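Local coordinates for protein endonuclease 8-like L720 (Acanthamoeba polyphaga mimivirus, PDB 4MB7) that belongs to the endonuclease VIII-like (Fpg/Nei) family, joining a two-sheet N-terminal domain to a helical H2TH domain and a zinc-bearing hairpin, at residues 14-19 / 95-100; 67-70 / 74-77; 175-180 / 210-215; 216-221 / 236-241. All coordinates share one frame; numbering follows the deposited sequence.

Contact 1 (14-19 / 95-100); sequences RHTKNH and NDIVLR
The amide of Asn95 lies over one face of the His19 ring instead of bonding to its edge. Its ND2 stands 3.2 Å above the ring plane, displaced toward the rim where CE1 and NE2 lie. The two planes are tilted by 29°, a stack, although the side chains themselves cross at about a right angle. ND2 comes within 3.3 Å of His19 NE2, but the angle is too poor for a hydrogen bond. Asn suits this place because its other branch has separate work: with CG between the backbone N and the carbonyl carbon (chi1 61°), OD1 accepts from Ile97 N at 3.3 Å, an Asx turn that helps fix the amide. A water receives a bond from ND2 and donates one to His15 O, tying the two loops together. His19 ND1 is hydrogen-bonded to Asp94 OD1. Next to this polar patch, toward Leu99, the contact turns apolar. Thr16 suits its place by having two unlike branches: its methyl CG2 packs on Ile97 CG2 at 4.1 Å and meets both methyls of Leu99, while its hydroxyl OG1 bonds with Ile13 O and Trp44 NE1. The type II turn Thr16 to His19 follows helix 5-13, is paired with Ile41 of strand 40-47, and faces strand 98-102, which runs between strands 89-93 and 73-78.

Contact 2 (67-70 / 74-77); sequences THMM and RILV
Arg74 meets Met69 through its backbone and not through its charge: Met69 SD rests 3.9 Å from Arg74 CA, while the arginine side chain sets off away from the other strand and binds His72 O through NH2. A long polar side chain therefore fits here, since only its base belongs to the interface. The sulfur also passes 4.0 Å from Ile75 N. Met69 reaches both residues because its unbranched chain is extended at chi2 (-178°), which carries SD out to them. Ile75 follows with its side chain turned inward, and its CG1 is 4.3 Å from Met69 SD. With CG1 beside the backbone N (chi1 -54°) and the chain then extended, CD1 is carried out to meet Thr67 CG2, tip to tip, at 4.0 Å. Thr67 offers its methyl to this contact and its OG1 to Trp101 NE1, so the one residue supplies both a greasy and a polar branch. Further on, Leu76 pairs its backbone with Arg100, as Arg74 does with Tyr102, and Val77 turns to Ile13 of helix 5-13, the helix whose Thr9 touches both Met69 and Ile75. The short strand segments run at 105° to each other with axes 8.0 Å apart, and they belong to different four-stranded antiparallel sheets, as in the beta-sandwich of Fpg/Nei N-terminal domains. With no hydrogen bond between them, the two segments meet by dispersion and the exclusion of water, and the Thr67-Trp101 bond adds a polar tie between the sheets.

Contact 3 (175-180 / 210-215); sequences EYFPGV and CLCNSL
Leu215 receives two side chains of the 175-180 loop, one on each of its methyls. Its CD1 lies 3.8 Å from Phe177 CE2, approaching the ring obliquely, the two side chains crossing at about a right angle. CD2 takes Val180 CG1, at 4.2 Å. One turn earlier, Cys212 SG sits at the edge of the Phe177 ring, near its plane, 4.4 Å from CE2. With CG anti to the carbonyl carbon (chi1 -64°), Phe177 turns its ring toward the helix, where a branched leucine and a small cysteine let it settle close. What presents Phe177 and Val180 together is a type II turn spanning them, closed by Val180 N bonding to Phe177 O at 3.1 Å. Pro178 supplies the fixed phi wanted at its second position, and Gly179 tolerates a phi of 111° that would press a side chain against the preceding carbonyl. This turn lies between helices 167-171 and 182-191, consistent with the connection of the helix-two-turn-helix motif that names the domain. The side-chain amide of Gln174 bonds the turn at two points, OE1 accepting from Gly179 N and NE2 donating to Val180 O. Phe170 meets Phe177 edge to face, and Leu155 of helix 148-161 touches both Phe177 and Cys212. On the helix side, Ala188 of helix 182-191 packs against Leu215; on the loop side, Gly179 pairs through its backbone with Ala3.

Contact 4 (216-221 / 236-241); sequences KKIIDL and GPILRI
Arg240 NH1 is gripped by a salt bridge to Asp191 OD1 and by a hydrogen bond to a water 3.1 Å away, which lies in the guanidinium plane at its edge. Lys217 NZ reaches the same place from helix 205-230: it pairs with the other oxygen, Asp191 OD2, and donates a weak bond to the same water. The two cations stand 4.3 Å apart, NZ to NH1, with NZ near the plane of the guanidinium, yet both are gathered round one carboxylate whose charge should offset their proximity. Long, flexible side chains suit this spot, allowing helix and loop to reach one carboxylate. Beside the polar cluster, Ile238 packs the loop against the helix. Its CD1 lies 4.2 Å from Leu221 CB and 4.4 Å from Ile218 CG2. CG1 is placed between the backbone N and the carbonyl carbon (chi1 66°), and an unstaggered chi2 of 138° then brings CD1 to the helix. Ile218 and Leu221 are three residues apart, so both lie on the helix flank that Ile238 meets. The loop backbone has its own support from helix 182-191, where Glu187 accepts from Arg240 N through OE1 and from Ile241 N through OE2. The contact thus ties the long H2TH-domain helix to the connection leading into the zinc finger of this family: the Arg240 side chain is about 9 Å from the zinc ion, which is held by Cys247, His251, Cys268 and Cys271.

In the fold
Contacts 1 and 2 belong to the N-terminal two-sheet part, with centres 14 Å apart. They meet where strands 98-102 and 73-78 lie side by side, Leu99 packing on Val77; along the chain contact 2 is nested within the loop closed by contact 1. Contacts 3 and 4 follow in series on successive parts of helix 205-230, their centres also 14 Å apart. Contacts 2 and 3 lie on opposite sides of the chain's centre, 22 Å apart between centres and about 9 Å between nearest atoms. The long helix thus links the H2TH turn to the approach to the zinc site.

Contact 1 (14-19 / 95-100)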
loop_
_atom_site.group_PDB
_atom_site.type_symbol
_atom_site.label_atom_id
_atom_site.label_comp_id
_atom_site.label_asym_id
_atom_site.label_seq_id
_atom_site.Cartn_x
_atom_site.Cartn_y
_atom_site.Cartn_z
ATOM N N ARG A 14 6.529 -14.172 -1.283
ATOM C CA ARG A 14 5.415 -15.095 -1.501
ATOM C C ARG A 14 5.837 -16.555 -1.689
ATOM O O ARG A 14 5.020 -17.464 -1.553
ATOM C CB ARG A 14 4.539 -14.641 -2.673
ATOM C CG ARG A 14 5.230 -14.638 -4.025
ATOM C CD ARG A 14 4.232 -14.327 -5.130
ATOM N NE ARG A 14 4.881 -14.060 -6.409
ATOM C CZ ARG A 14 4.230 -13.756 -7.528
ATOM N NH1 ARG A 14 2.906 -13.687 -7.530
ATOM N NH2 ARG A 14 4.903 -13.523 -8.646
ATOM N N HIS A 15 7.106 -16.780 -2.007
ATOM C CA HIS A 15 7.589 -18.142 -2.207
ATOM C C HIS A 15 7.974 -18.814 -0.890
ATOM O O HIS A 15 8.659 -19.836 -0.876
ATOM C CB HIS A 15 8.741 -18.172 -3.215
ATOM C CG HIS A 15 8.316 -17.861 -4.616
ATOM N ND1 HIS A 15 8.475 -16.614 -5.184
ATOM C CD2 HIS A 15 7.720 -18.629 -5.558
ATOM C CE1 HIS A 15 8.004 -16.633 -6.419
ATOM N NE2 HIS A 15 7.540 -17.843 -6.670
ATOM N N THR A 16 7.524 -18.228 0.215
ATOM C CA THR A 16 7.599 -18.877 1.518
ATOM C C THR A 16 6.334 -19.696 1.766
ATOM O O THR A 16 6.213 -20.385 2.777
ATOM C CB THR A 16 7.786 -17.857 2.657
ATOM O OG1 THR A 16 6.778 -16.842 2.568
ATOM C CG2 THR A 16 9.163 -17.211 2.577
ATOM N N LYS A 17 5.395 -19.599 0.828
ATOM C CA LYS A 17 4.163 -20.376 0.847
ATOM C C LYS A 17 4.441 -21.871 1.019
ATOM O O LYS A 17 5.421 -22.387 0.483
ATOM C CB LYS A 17 3.384 -20.124 -0.445
ATOM C CG LYS A 17 2.153 -20.991 -0.638
ATOM C CD LYS A 17 1.563 -20.796 -2.025
ATOM C CE LYS A 17 0.417 -21.762 -2.272
ATOM N NZ LYS A 17 -0.182 -21.580 -3.622
ATOM N N ASN A 18 3.579 -22.538 1.788
ATOM C CA ASN A 18 3.648 -23.981 2.055
ATOM C C ASN A 18 4.743 -24.422 3.028
ATOM O O ASN A 18 4.939 -25.617 3.246
ATOM C CB ASN A 18 3.712 -24.800 0.759
ATOM C CG ASN A 18 2.493 -24.599 -0.115
ATOM O OD1 ASN A 18 1.377 -24.455 0.383
ATOM N ND2 ASN A 18 2.700 -24.583 -1.426
ATOM N N HIS A 19 5.447 -23.464 3.621
ATOM C CA HIS A 19 6.480 -23.792 4.600
ATOM C C HIS A 19 5.992 -23.632 6.038
ATOM O O HIS A 19 5.095 -22.836 6.318
ATOM C CB HIS A 19 7.749 -22.970 4.355
ATOM C CG HIS A 19 8.496 -23.378 3.124
ATOM N ND1 HIS A 19 9.339 -24.469 3.093
ATOM C CD2 HIS A 19 8.515 -22.853 1.875
ATOM C CE1 HIS A 19 9.850 -24.592 1.882
ATOM N NE2 HIS A 19 9.367 -23.625 1.124
ATOM N N ASN A 95 12.797 -24.264 6.110
ATOM C CA ASN A 95 13.895 -24.269 5.148
ATOM C C ASN A 95 14.982 -23.247 5.479
ATOM O O ASN A 95 15.706 -22.795 4.590
ATOM C CB ASN A 95 13.375 -24.050 3.724
ATOM C CG ASN A 95 12.661 -22.722 3.557
ATOM O OD1 ASN A 95 12.502 -21.963 4.513
ATOM N ND2 ASN A 95 12.234 -22.431 2.335
ATOM N N ASP A 96 15.070 -22.883 6.757
ATOM C CA ASP A 96 16.072 -21.936 7.264
ATOM C C ASP A 96 15.906 -20.490 6.786
ATOM O O ASP A 96 16.734 -19.632 7.098
ATOM C CB ASP A 96 17.501 -22.431 6.996
ATOM C CG ASP A 96 18.071 -23.226 8.155
ATOM O OD1 ASP A 96 17.281 -23.760 8.963
ATOM O OD2 ASP A 96 19.312 -23.315 8.259
ATOM N N ILE A 97 14.843 -20.219 6.038
ATOM C CA ILE A 97 14.522 -18.849 5.654
ATOM C C ILE A 97 13.983 -18.095 6.865
ATOM O O ILE A 97 13.187 -18.634 7.632
ATOM C CB ILE A 97 13.490 -18.812 4.507
ATOM C CG1 ILE A 97 14.140 -19.257 3.196
ATOM C CG2 ILE A 97 12.889 -17.418 4.352
ATOM C CD1 ILE A 97 13.225 -19.156 2.001
ATOM N N VAL A 98 14.435 -16.859 7.051
ATOM C CA VAL A 98 13.946 -16.031 8.151
ATOM C C VAL A 98 13.314 -14.739 7.636
ATOM O O VAL A 98 13.949 -13.969 6.919
ATOM C CB VAL A 98 15.068 -15.689 9.151
ATOM C CG1 VAL A 98 14.532 -14.804 10.269
ATOM C CG2 VAL A 98 15.677 -16.960 9.724
ATOM N N LEU A 99 12.056 -14.516 8.002
ATOM C CA LEU A 99 11.355 -13.292 7.636
ATOM C C LEU A 99 11.405 -12.289 8.784
ATOM O O LEU A 99 11.121 -12.633 9.932
ATOM C CB LEU A 99 9.901 -13.597 7.269
ATOM C CG LEU A 99 9.678 -14.497 6.053
ATOM C CD1 LEU A 99 8.214 -14.892 5.937
ATOM C CD2 LEU A 99 10.150 -13.810 4.783
ATOM N N ARG A 100 11.762 -11.047 8.471
ATOM C CA ARG A 100 11.884 -10.014 9.497
ATOM C C ARG A 100 11.055 -8.771 9.176
ATOM O O ARG A 100 11.179 -8.193 8.096
ATOM C CB ARG A 100 13.353 -9.636 9.709
ATOM C CG ARG A 100 14.216 -10.786 10.211
ATOM C CD ARG A 100 15.620 -10.324 10.571
ATOM N NE ARG A 100 16.359 -11.341 11.317
ATOM C CZ ARG A 100 17.003 -12.361 10.757
ATOM N NH1 ARG A 100 16.996 -12.510 9.440
ATOM N NH2 ARG A 100 17.649 -13.237 11.516
HETATM O O HOH W 1 10.708 -20.541 0.503
#

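Contact 2 (67-70 / 74-77)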
loop_
_atom_site.group_PDB
_atom_site.type_symbol
_atom_site.label_atom_id
_atom_site.label_comp_id
_atom_site.label_asym_id
_atom_site.label_seq_id
_atom_site.Cartn_x
_atom_site.Cartn_y
_atom_site.Cartn_z
ATOM N N THR A 67 -0.229 -6.912 7.646
ATOM C CA THR A 67 0.890 -6.000 7.819
ATOM C C THR A 67 0.648 -4.693 7.076
ATOM O O THR A 67 0.319 -4.689 5.888
ATOM C CB THR A 67 2.204 -6.625 7.311
ATOM O OG1 THR A 67 2.461 -7.844 8.020
ATOM C CG2 THR A 67 3.367 -5.666 7.524
ATOM N N HIS A 68 0.798 -3.586 7.791
ATOM C CA HIS A 68 0.794 -2.270 7.174
ATOM C C HIS A 68 2.171 -1.646 7.367
ATOM O O HIS A 68 2.533 -1.251 8.476
ATOM C CB HIS A 68 -0.280 -1.380 7.799
ATOM C CG HIS A 68 -0.289 0.017 7.260
ATOM N ND1 HIS A 68 -0.646 1.107 8.023
ATOM C CD2 HIS A 68 0.018 0.501 6.033
ATOM C CE1 HIS A 68 -0.560 2.202 7.290
ATOM N NE2 HIS A 68 -0.158 1.863 6.078
ATOM N N MET A 69 2.943 -1.576 6.289
ATOM C CA MET A 69 4.291 -1.032 6.359
ATOM C C MET A 69 4.260 0.488 6.495
ATOM O O MET A 69 3.680 1.186 5.666
ATOM C CB MET A 69 5.106 -1.453 5.132
ATOM C CG MET A 69 5.397 -2.947 5.077
ATOM S SD MET A 69 6.395 -3.443 3.657
ATOM C CE MET A 69 5.244 -3.180 2.308
ATOM N N MET A 70 4.873 0.992 7.559
ATOM C CA MET A 70 4.910 2.430 7.789
ATOM C C MET A 70 6.129 3.032 7.104
ATOM O O MET A 70 6.751 2.388 6.258
ATOM C CB MET A 70 4.913 2.739 9.288
ATOM C CG MET A 70 3.688 2.207 10.020
ATOM S SD MET A 70 3.661 2.620 11.775
ATOM C CE MET A 70 3.520 4.403 11.703
ATOM N N ARG A 74 9.518 -2.399 6.207
ATOM C CA ARG A 74 9.900 -3.463 5.282
ATOM C C ARG A 74 9.628 -4.841 5.872
ATOM O O ARG A 74 9.642 -5.022 7.089
ATOM C CB ARG A 74 11.396 -3.391 4.930
ATOM C CG ARG A 74 11.861 -2.137 4.208
ATOM C CD ARG A 74 12.571 -1.201 5.170
ATOM N NE ARG A 74 13.749 -1.830 5.760
ATOM C CZ ARG A 74 14.294 -1.464 6.915
ATOM N NH1 ARG A 74 15.366 -2.095 7.375
ATOM N NH2 ARG A 74 13.762 -0.471 7.616
ATOM N N ILE A 75 9.388 -5.808 4.994
ATOM C CA ILE A 75 9.470 -7.215 5.362
ATOM C C ILE A 75 10.655 -7.803 4.606
ATOM O O ILE A 75 10.656 -7.835 3.377
ATOM C CB ILE A 75 8.196 -7.987 4.982
ATOM C CG1 ILE A 75 6.956 -7.304 5.562
ATOM C CG2 ILE A 75 8.294 -9.432 5.464
ATOM C CD1 ILE A 75 5.652 -7.975 5.174
ATOM N N LEU A 76 11.669 -8.258 5.335
ATOM C CA LEU A 76 12.909 -8.703 4.701
ATOM C C LEU A 76 13.139 -10.209 4.803
ATOM O O LEU A 76 12.877 -10.823 5.836
ATOM C CB LEU A 76 14.114 -7.954 5.281
ATOM C CG LEU A 76 14.122 -6.432 5.111
ATOM C CD1 LEU A 76 15.384 -5.834 5.713
ATOM C CD2 LEU A 76 13.987 -6.046 3.647
ATOM N N VAL A 77 13.640 -10.789 3.716
ATOM C CA VAL A 77 14.002 -12.200 3.689
ATOM C C VAL A 77 15.489 -12.364 3.982
ATOM O O VAL A 77 16.328 -11.771 3.304
ATOM C CB VAL A 77 13.699 -12.829 2.318
ATOM C CG1 VAL A 77 14.083 -14.300 2.314
ATOM C CG2 VAL A 77 12.232 -12.652 1.964
#

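Contact 3 (175-180 / 210-215)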
loop_
_atom_site.group_PDB
_atom_site.type_symbol
_atom_site.label_atom_id
_atom_site.label_comp_id
_atom_site.label_asym_id
_atom_site.label_seq_id
_atom_site.Cartn_x
_atom_site.Cartn_y
_atom_site.Cartn_z
ATOM N N GLU A 175 -10.212 3.551 0.084
ATOM C CA GLU A 175 -11.340 2.770 -0.400
ATOM C C GLU A 175 -11.399 2.831 -1.924
ATOM O O GLU A 175 -11.780 1.861 -2.580
ATOM C CB GLU A 175 -12.650 3.280 0.202
ATOM C CG GLU A 175 -13.884 2.555 -0.306
ATOM C CD GLU A 175 -15.150 2.986 0.404
ATOM O OE1 GLU A 175 -15.049 3.727 1.405
ATOM O OE2 GLU A 175 -16.248 2.584 -0.037
ATOM N N TYR A 176 -10.997 3.968 -2.482
ATOM C CA TYR A 176 -11.109 4.199 -3.921
ATOM C C TYR A 176 -9.771 4.148 -4.658
ATOM O O TYR A 176 -9.716 3.778 -5.830
ATOM C CB TYR A 176 -11.832 5.520 -4.190
ATOM C CG TYR A 176 -13.260 5.503 -3.700
ATOM C CD1 TYR A 176 -14.260 4.902 -4.453
ATOM C CD2 TYR A 176 -13.607 6.065 -2.479
ATOM C CE1 TYR A 176 -15.563 4.866 -4.008
ATOM C CE2 TYR A 176 -14.912 6.038 -2.027
ATOM C CZ TYR A 176 -15.886 5.437 -2.797
ATOM O OH TYR A 176 -17.189 5.404 -2.356
ATOM N N PHE A 177 -8.696 4.516 -3.968
ATOM C CA PHE A 177 -7.355 4.416 -4.534
ATOM C C PHE A 177 -6.416 3.647 -3.607
ATOM O O PHE A 177 -5.414 4.197 -3.146
ATOM C CB PHE A 177 -6.782 5.809 -4.808
ATOM C CG PHE A 177 -7.546 6.591 -5.839
ATOM C CD1 PHE A 177 -8.593 7.419 -5.467
ATOM C CD2 PHE A 177 -7.213 6.501 -7.182
ATOM C CE1 PHE A 177 -9.296 8.140 -6.414
ATOM C CE2 PHE A 177 -7.913 7.222 -8.135
ATOM C CZ PHE A 177 -8.955 8.042 -7.749
ATOM N N PRO A 178 -6.728 2.367 -3.335
ATOM C CA PRO A 178 -5.881 1.602 -2.415
ATOM C C PRO A 178 -4.464 1.438 -2.962
ATOM O O PRO A 178 -4.285 0.929 -4.067
ATOM C CB PRO A 178 -6.588 0.245 -2.332
ATOM C CG PRO A 178 -7.349 0.135 -3.607
ATOM C CD PRO A 178 -7.782 1.531 -3.941
ATOM N N GLY A 179 -3.473 1.880 -2.195
ATOM C CA GLY A 179 -2.086 1.776 -2.609
ATOM C C GLY A 179 -1.471 3.123 -2.926
ATOM O O GLY A 179 -0.252 3.291 -2.869
ATOM N N VAL A 180 -2.316 4.088 -3.269
ATOM C CA VAL A 180 -1.843 5.430 -3.596
ATOM C C VAL A 180 -1.434 6.180 -2.333
ATOM O O VAL A 180 -2.194 6.251 -1.368
ATOM C CB VAL A 180 -2.918 6.232 -4.357
ATOM C CG1 VAL A 180 -2.460 7.674 -4.573
ATOM C CG2 VAL A 180 -3.230 5.562 -5.685
ATOM N N CYS A 210 -7.714 11.377 -16.910
ATOM C CA CYS A 210 -6.325 11.800 -17.020
ATOM C C CYS A 210 -5.535 11.455 -15.757
ATOM O O CYS A 210 -4.405 10.972 -15.836
ATOM C CB CYS A 210 -6.257 13.303 -17.290
ATOM S SG CYS A 210 -4.645 13.893 -17.833
ATOM N N LEU A 211 -6.138 11.703 -14.597
ATOM C CA LEU A 211 -5.505 11.403 -13.312
ATOM C C LEU A 211 -5.233 9.914 -13.127
ATOM O O LEU A 211 -4.165 9.523 -12.652
ATOM C CB LEU A 211 -6.365 11.912 -12.153
ATOM C CG LEU A 211 -6.108 13.342 -11.677
ATOM C CD1 LEU A 211 -7.054 13.707 -10.543
ATOM C CD2 LEU A 211 -4.660 13.497 -11.240
ATOM N N CYS A 212 -6.204 9.087 -13.499
ATOM C CA CYS A 212 -6.066 7.642 -13.361
ATOM C C CYS A 212 -4.972 7.095 -14.269
ATOM O O CYS A 212 -4.205 6.221 -13.868
ATOM C CB CYS A 212 -7.395 6.942 -13.649
ATOM S SG CYS A 212 -8.695 7.341 -12.463
ATOM N N ASN A 213 -4.901 7.609 -15.492
ATOM C CA ASN A 213 -3.852 7.204 -16.420
ATOM C C ASN A 213 -2.476 7.619 -15.913
ATOM O O ASN A 213 -1.508 6.869 -16.030
ATOM C CB ASN A 213 -4.100 7.784 -17.813
ATOM C CG ASN A 213 -5.287 7.141 -18.513
ATOM O OD1 ASN A 213 -6.259 7.809 -18.853
ATOM N ND2 ASN A 213 -5.206 5.837 -18.734
ATOM N N SER A 214 -2.404 8.817 -15.343
ATOM C CA SER A 214 -1.159 9.336 -14.793
ATOM C C SER A 214 -0.689 8.502 -13.608
ATOM O O SER A 214 0.487 8.157 -13.514
ATOM C CB SER A 214 -1.331 10.795 -14.366
ATOM O OG SER A 214 -0.146 11.292 -13.769
ATOM N N LEU A 215 -1.616 8.184 -12.709
ATOM C CA LEU A 215 -1.304 7.368 -11.539
ATOM C C LEU A 215 -0.725 6.019 -11.945
ATOM O O LEU A 215 0.315 5.601 -11.436
ATOM C CB LEU A 215 -2.551 7.169 -10.673
ATOM C CG LEU A 215 -2.983 8.349 -9.803
ATOM C CD1 LEU A 215 -4.369 8.108 -9.229
ATOM C CD2 LEU A 215 -1.975 8.581 -8.685
#

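Contact 4 (216-221 / 236-241)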
loop_
_atom_site.group_PDB
_atom_site.type_symbol
_atom_site.label_atom_id
_atom_site.label_comp_id
_atom_site.label_asym_id
_atom_site.label_seq_id
_atom_site.Cartn_x
_atom_site.Cartn_y
_atom_site.Cartn_z
ATOM N N LYS A 216 -1.389 5.349 -12.880
ATOM C CA LYS A 216 -0.932 4.034 -13.313
ATOM C C LYS A 216 0.400 4.115 -14.055
ATOM O O LYS A 216 1.231 3.211 -13.940
ATOM C CB LYS A 216 -1.989 3.329 -14.166
ATOM C CG LYS A 216 -1.717 1.845 -14.357
ATOM C CD LYS A 216 -2.927 1.112 -14.907
ATOM C CE LYS A 216 -2.691 -0.392 -14.927
ATOM N NZ LYS A 216 -3.845 -1.134 -15.508
ATOM N N LYS A 217 0.611 5.201 -14.794
ATOM C CA LYS A 217 1.856 5.395 -15.532
ATOM C C LYS A 217 3.051 5.526 -14.591
ATOM O O LYS A 217 4.087 4.896 -14.800
ATOM C CB LYS A 217 1.757 6.629 -16.431
ATOM C CG LYS A 217 2.956 6.835 -17.342
ATOM C CD LYS A 217 3.808 8.009 -16.890
ATOM C CE LYS A 217 2.999 9.292 -16.853
ATOM N NZ LYS A 217 3.838 10.464 -16.482
ATOM N N ILE A 218 2.894 6.346 -13.556
ATOM C CA ILE A 218 3.943 6.562 -12.566
ATOM C C ILE A 218 4.233 5.286 -11.773
ATOM O O ILE A 218 5.389 4.981 -11.469
ATOM C CB ILE A 218 3.574 7.718 -11.613
ATOM C CG1 ILE A 218 3.354 9.004 -12.414
ATOM C CG2 ILE A 218 4.656 7.926 -10.566
ATOM C CD1 ILE A 218 2.787 10.147 -11.604
ATOM N N ILE A 219 3.181 4.537 -11.448
ATOM C CA ILE A 219 3.343 3.248 -10.783
ATOM C C ILE A 219 4.128 2.284 -11.673
ATOM O O ILE A 219 5.007 1.562 -11.197
ATOM C CB ILE A 219 1.982 2.634 -10.399
ATOM C CG1 ILE A 219 1.335 3.447 -9.277
ATOM C CG2 ILE A 219 2.145 1.179 -9.966
ATOM C CD1 ILE A 219 -0.092 3.042 -8.972
ATOM N N ASP A 220 3.815 2.291 -12.966
ATOM C CA ASP A 220 4.542 1.479 -13.941
ATOM C C ASP A 220 6.018 1.863 -13.993
ATOM O O ASP A 220 6.891 0.997 -14.060
ATOM C CB ASP A 220 3.933 1.631 -15.337
ATOM C CG ASP A 220 2.581 0.960 -15.466
ATOM O OD1 ASP A 220 2.267 0.067 -14.649
ATOM O OD2 ASP A 220 1.835 1.326 -16.398
ATOM N N LEU A 221 6.286 3.166 -13.974
ATOM C CA LEU A 221 7.652 3.674 -14.010
ATOM C C LEU A 221 8.427 3.270 -12.760
ATOM O O LEU A 221 9.583 2.864 -12.844
ATOM C CB LEU A 221 7.661 5.198 -14.157
ATOM C CG LEU A 221 7.241 5.768 -15.514
ATOM C CD1 LEU A 221 7.180 7.289 -15.459
ATOM C CD2 LEU A 221 8.197 5.310 -16.603
ATOM N N GLY A 236 17.052 5.690 -13.917
ATOM C CA GLY A 236 17.106 7.139 -13.988
ATOM C C GLY A 236 15.989 7.785 -13.193
ATOM O O GLY A 236 15.033 7.113 -12.808
ATOM N N PRO A 237 16.099 9.098 -12.945
ATOM C CA PRO A 237 15.102 9.821 -12.148
ATOM C C PRO A 237 13.742 9.870 -12.836
ATOM O O PRO A 237 13.678 9.911 -14.066
ATOM C CB PRO A 237 15.697 11.229 -12.036
ATOM C CG PRO A 237 16.593 11.354 -13.218
ATOM C CD PRO A 237 17.164 9.987 -13.439
ATOM N N ILE A 238 12.669 9.851 -12.050
ATOM C CA ILE A 238 11.314 9.902 -12.598
ATOM C C ILE A 238 10.431 10.905 -11.860
ATOM O O ILE A 238 9.367 11.279 -12.353
ATOM C CB ILE A 238 10.619 8.526 -12.556
ATOM C CG1 ILE A 238 10.392 8.088 -11.110
ATOM C CG2 ILE A 238 11.420 7.486 -13.326
ATOM C CD1 ILE A 238 9.044 7.455 -10.885
ATOM N N LEU A 239 10.867 11.332 -10.679
ATOM C CA LEU A 239 10.107 12.301 -9.891
ATOM C C LEU A 239 10.265 13.706 -10.465
ATOM O O LEU A 239 11.369 14.120 -10.812
ATOM C CB LEU A 239 10.549 12.273 -8.428
ATOM C CG LEU A 239 10.396 10.934 -7.702
ATOM C CD1 LEU A 239 10.838 11.057 -6.251
ATOM C CD2 LEU A 239 8.960 10.433 -7.789
ATOM N N ARG A 240 9.158 14.438 -10.558
ATOM C CA ARG A 240 9.163 15.742 -11.213
ATOM C C ARG A 240 8.770 16.895 -10.290
ATOM O O ARG A 240 9.121 18.045 -10.551
ATOM C CB ARG A 240 8.251 15.723 -12.446
ATOM C CG ARG A 240 8.743 14.819 -13.568
ATOM C CD ARG A 240 7.617 14.455 -14.527
ATOM N NE ARG A 240 7.081 15.616 -15.231
ATOM C CZ ARG A 240 5.937 15.613 -15.908
ATOM N NH1 ARG A 240 5.200 14.511 -15.964
ATOM N NH2 ARG A 240 5.523 16.713 -16.523
ATOM N N ILE A 241 8.042 16.596 -9.218
ATOM C CA ILE A 241 7.552 17.655 -8.339
ATOM C C ILE A 241 7.767 17.354 -6.853
ATOM O O ILE A 241 7.702 18.256 -6.018
ATOM C CB ILE A 241 6.056 17.958 -8.596
ATOM C CG1 ILE A 241 5.703 19.381 -8.147
ATOM C CG2 ILE A 241 5.166 16.926 -7.917
ATOM C CD1 ILE A 241 6.445 20.461 -8.907
HETATM O O HOH W 2 5.508 11.764 -14.588
#